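Local structure of glycosyl hydrolase, family 8 (Clostridium perfringens, 3REN) at residues A[69-74]-A[340-345]. The protein probably hydrolyses alpha-glucosidic linkages in starch-like polysaccharides, as an alpha-amylase built on an (alpha/alpha)6-barrel. Sequence-based numbering, arbitrary orientation.
Sequences MLYSVN and NALLAF
The ring of Y71 lies against L342, whose CD2 methyl sits over the middle of one face in a CH-pi contact, 3.7 Å from the ring centroid and 10° off the ring normal. L342 CG lies over the CD1-CE1 side of the ring, 3.6 Å from Y71 CE1. With CG anti to the backbone N (chi1 173°), the tyrosine ring is set beside its own carbonyl carbon and turns a face to L342; the two side chains cross at about a right angle. L343 fills the place beside the ring: the flexible isobutyl chain, its CG anti to the carbonyl carbon (chi1 -63°), brings CD2 near the ring plane at the edge and to 3.6 Å from Y71 CA. L343 CD2 also lies 4.4 Å from L70 CB. Helices 62-74 and 335-346, far apart in sequence, run side by side in the (alpha/alpha)6 barrel, their short segments 10.1 Å apart and nearly parallel. A tyrosine suits this seam because its ring gives leucine a face to pack on while its hydroxyl, beyond the leucines, hydrogen-bonds E23 of helix 21-33. Q346 adds a polar tie through NE2 to the carbonyl O of Y71.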
HETATM    1  N   MSE A  69      -6.036  -3.021   8.738  1.00  9.86           N
HETATM    2  CA  MSE A  69      -6.146  -1.981   9.765  1.00 10.34           C
HETATM    3  C   MSE A  69      -6.522  -0.620   9.208  1.00 10.65           C
HETATM    4  O   MSE A  69      -7.361   0.062   9.791  1.00 10.44           O
HETATM    5  CB  MSE A  69      -4.847  -1.866  10.564  1.00  9.53           C
HETATM    6  CG  MSE A  69      -4.619  -3.108  11.509  1.00 10.96           C
HETATM    7 SE   MSE A  69      -2.749  -3.175  12.214  1.00 13.12          SE
HETATM    8  CE  MSE A  69      -2.792  -1.648  13.392  1.00 13.62           C
ATOM      9  N   LEU A  70      -5.906  -0.210   8.089  1.00  9.88           N
ATOM     10  CA  LEU A  70      -6.326   1.057   7.480  1.00 10.84           C
ATOM     11  C   LEU A  70      -7.797   1.061   7.048  1.00 11.31           C
ATOM     12  O   LEU A  70      -8.540   2.056   7.278  1.00 10.27           O
ATOM     13  CB  LEU A  70      -5.453   1.429   6.295  1.00 10.98           C
ATOM     14  CG  LEU A  70      -4.034   1.866   6.639  1.00 12.57           C
ATOM     15  CD1 LEU A  70      -3.240   2.015   5.318  1.00 14.98           C
ATOM     16  CD2 LEU A  70      -4.136   3.234   7.328  1.00 15.38           C
ATOM     17  N   TYR A  71      -8.199  -0.033   6.397  1.00 10.87           N
ATOM     18  CA  TYR A  71      -9.587  -0.219   6.028  1.00 11.57           C
ATOM     19  C   TYR A  71     -10.513  -0.136   7.248  1.00 11.73           C
ATOM     20  O   TYR A  71     -11.566   0.507   7.190  1.00 11.18           O
ATOM     21  CB  TYR A  71      -9.773  -1.595   5.379  1.00 11.15           C
ATOM     22  CG  TYR A  71     -11.223  -1.941   5.122  1.00 12.82           C
ATOM     23  CD1 TYR A  71     -11.894  -1.408   4.025  1.00 12.54           C
ATOM     24  CD2 TYR A  71     -11.917  -2.752   5.991  1.00 10.88           C
ATOM     25  CE1 TYR A  71     -13.234  -1.708   3.791  1.00 14.91           C
ATOM     26  CE2 TYR A  71     -13.250  -3.065   5.776  1.00 13.51           C
ATOM     27  CZ  TYR A  71     -13.902  -2.535   4.677  1.00 15.94           C
ATOM     28  OH  TYR A  71     -15.213  -2.862   4.417  1.00 17.03           O
ATOM     29  N   SER A  72     -10.157  -0.844   8.322  1.00 11.74           N
ATOM     30  CA  SER A  72     -10.979  -0.853   9.570  1.00 12.90           C
ATOM     31  C   SER A  72     -11.189   0.526  10.175  1.00 12.57           C
ATOM     32  O   SER A  72     -12.303   0.848  10.567  1.00 13.23           O
ATOM     33  CB  SER A  72     -10.341  -1.736  10.631  1.00 12.02           C
ATOM     34  OG  SER A  72     -10.300  -3.052  10.156  1.00 16.14           O
ATOM     35  N   VAL A  73     -10.162   1.346  10.271  1.00 12.36           N
ATOM     36  CA  VAL A  73     -10.300   2.683  10.804  1.00 13.79           C
ATOM     37  C   VAL A  73     -11.140   3.574   9.896  1.00 14.63           C
ATOM     38  O   VAL A  73     -11.946   4.296  10.344  1.00 15.14           O
ATOM     39  CB  VAL A  73      -8.975   3.338  11.312  1.00 13.99           C
ATOM     40  CG1 VAL A  73      -8.027   3.539  10.241  1.00 12.56           C
ATOM     41  CG2 VAL A  73      -9.254   4.581  12.111  1.00 13.44           C
ATOM     42  N   ASN A  74     -10.945   3.446   8.606  1.00 15.36           N
ATOM     43  CA  ASN A  74     -11.799   4.144   7.640  1.00 15.90           C
ATOM     44  C   ASN A  74     -13.245   3.684   7.751  1.00 16.12           C
ATOM     45  O   ASN A  74     -14.166   4.474   7.533  1.00 16.70           O
ATOM     46  CB  ASN A  74     -11.304   3.896   6.208  1.00 15.72           C
ATOM     47  CG  ASN A  74      -9.990   4.578   5.938  1.00 19.35           C
ATOM     48  OD1 ASN A  74      -9.591   5.443   6.700  1.00 17.71           O
ATOM     49  ND2 ASN A  74      -9.304   4.194   4.860  1.00 19.63           N
ATOM     50  N   ASN A 340      -5.943  -3.671  -1.728  1.00 11.24           N
ATOM     51  CA  ASN A 340      -5.894  -2.318  -2.298  1.00 11.88           C
ATOM     52  C   ASN A 340      -7.246  -2.001  -2.945  1.00 11.47           C
ATOM     53  O   ASN A 340      -7.793  -0.910  -2.744  1.00 10.75           O
ATOM     54  CB  ASN A 340      -4.732  -2.169  -3.291  1.00 11.92           C
ATOM     55  CG  ASN A 340      -3.394  -1.942  -2.594  1.00 14.67           C
ATOM     56  OD1 ASN A 340      -3.335  -1.250  -1.579  1.00 18.28           O
ATOM     57  ND2 ASN A 340      -2.322  -2.522  -3.128  1.00 16.61           N
ATOM     58  N   ALA A 341      -7.816  -2.992  -3.636  1.00 10.43           N
ATOM     59  CA  ALA A 341      -9.164  -2.849  -4.227  1.00 11.30           C
ATOM     60  C   ALA A 341     -10.219  -2.576  -3.156  1.00 10.34           C
ATOM     61  O   ALA A 341     -11.151  -1.817  -3.385  1.00 12.73           O
ATOM     62  CB  ALA A 341      -9.551  -4.109  -5.014  1.00  9.23           C
ATOM     63  N   LEU A 342     -10.078  -3.208  -1.994  1.00 10.90           N
ATOM     64  CA  LEU A 342     -11.029  -2.981  -0.904  1.00 11.00           C
ATOM     65  C   LEU A 342     -10.969  -1.536  -0.425  1.00 11.48           C
ATOM     66  O   LEU A 342     -12.001  -0.886  -0.267  1.00 12.21           O
ATOM     67  CB  LEU A 342     -10.817  -4.023   0.223  1.00 11.28           C
ATOM     68  CG  LEU A 342     -11.761  -3.962   1.409  1.00 11.06           C
ATOM     69  CD1 LEU A 342     -13.155  -4.426   1.012  1.00  9.62           C
ATOM     70  CD2 LEU A 342     -11.201  -4.799   2.571  1.00 13.46           C
ATOM     71  N   LEU A 343      -9.764  -0.997  -0.242  1.00 11.19           N
ATOM     72  CA  LEU A 343      -9.611   0.435   0.029  1.00 11.40           C
ATOM     73  C   LEU A 343     -10.254   1.367  -1.016  1.00 11.23           C
ATOM     74  O   LEU A 343     -10.864   2.379  -0.641  1.00 10.81           O
ATOM     75  CB  LEU A 343      -8.135   0.814   0.254  1.00 10.96           C
ATOM     76  CG  LEU A 343      -7.528   0.130   1.497  1.00 13.97           C
ATOM     77  CD1 LEU A 343      -6.034   0.289   1.583  1.00 13.20           C
ATOM     78  CD2 LEU A 343      -8.144   0.660   2.842  1.00 12.63           C
ATOM     79  N   ALA A 344     -10.091   1.063  -2.317  1.00 10.70           N
ATOM     80  CA  ALA A 344     -10.760   1.876  -3.382  1.00 10.81           C
ATOM     81  C   ALA A 344     -12.290   1.709  -3.355  1.00 10.72           C
ATOM     82  O   ALA A 344     -13.015   2.703  -3.430  1.00 11.23           O
ATOM     83  CB  ALA A 344     -10.217   1.511  -4.761  1.00 10.62           C
ATOM     84  N   PHE A 345     -12.787   0.473  -3.236  1.00 11.61           N
ATOM     85  CA  PHE A 345     -14.252   0.273  -3.240  1.00 12.37           C
ATOM     86  C   PHE A 345     -14.849   0.949  -1.996  1.00 14.00           C
ATOM     87  O   PHE A 345     -15.999   1.409  -2.033  1.00 15.04           O
ATOM     88  CB  PHE A 345     -14.655  -1.208  -3.261  1.00 12.72           C
ATOM     89  CG  PHE A 345     -14.601  -1.856  -4.631  1.00 12.89           C
ATOM     90  CD1 PHE A 345     -14.977  -1.145  -5.779  1.00 13.08           C
ATOM     91  CD2 PHE A 345     -14.201  -3.172  -4.761  1.00 12.35           C
ATOM     92  CE1 PHE A 345     -14.962  -1.733  -7.039  1.00 11.08           C
ATOM     93  CE2 PHE A 345     -14.156  -3.790  -6.037  1.00 14.48           C
ATOM     94  CZ  PHE A 345     -14.543  -3.070  -7.171  1.00 13.46           C
TER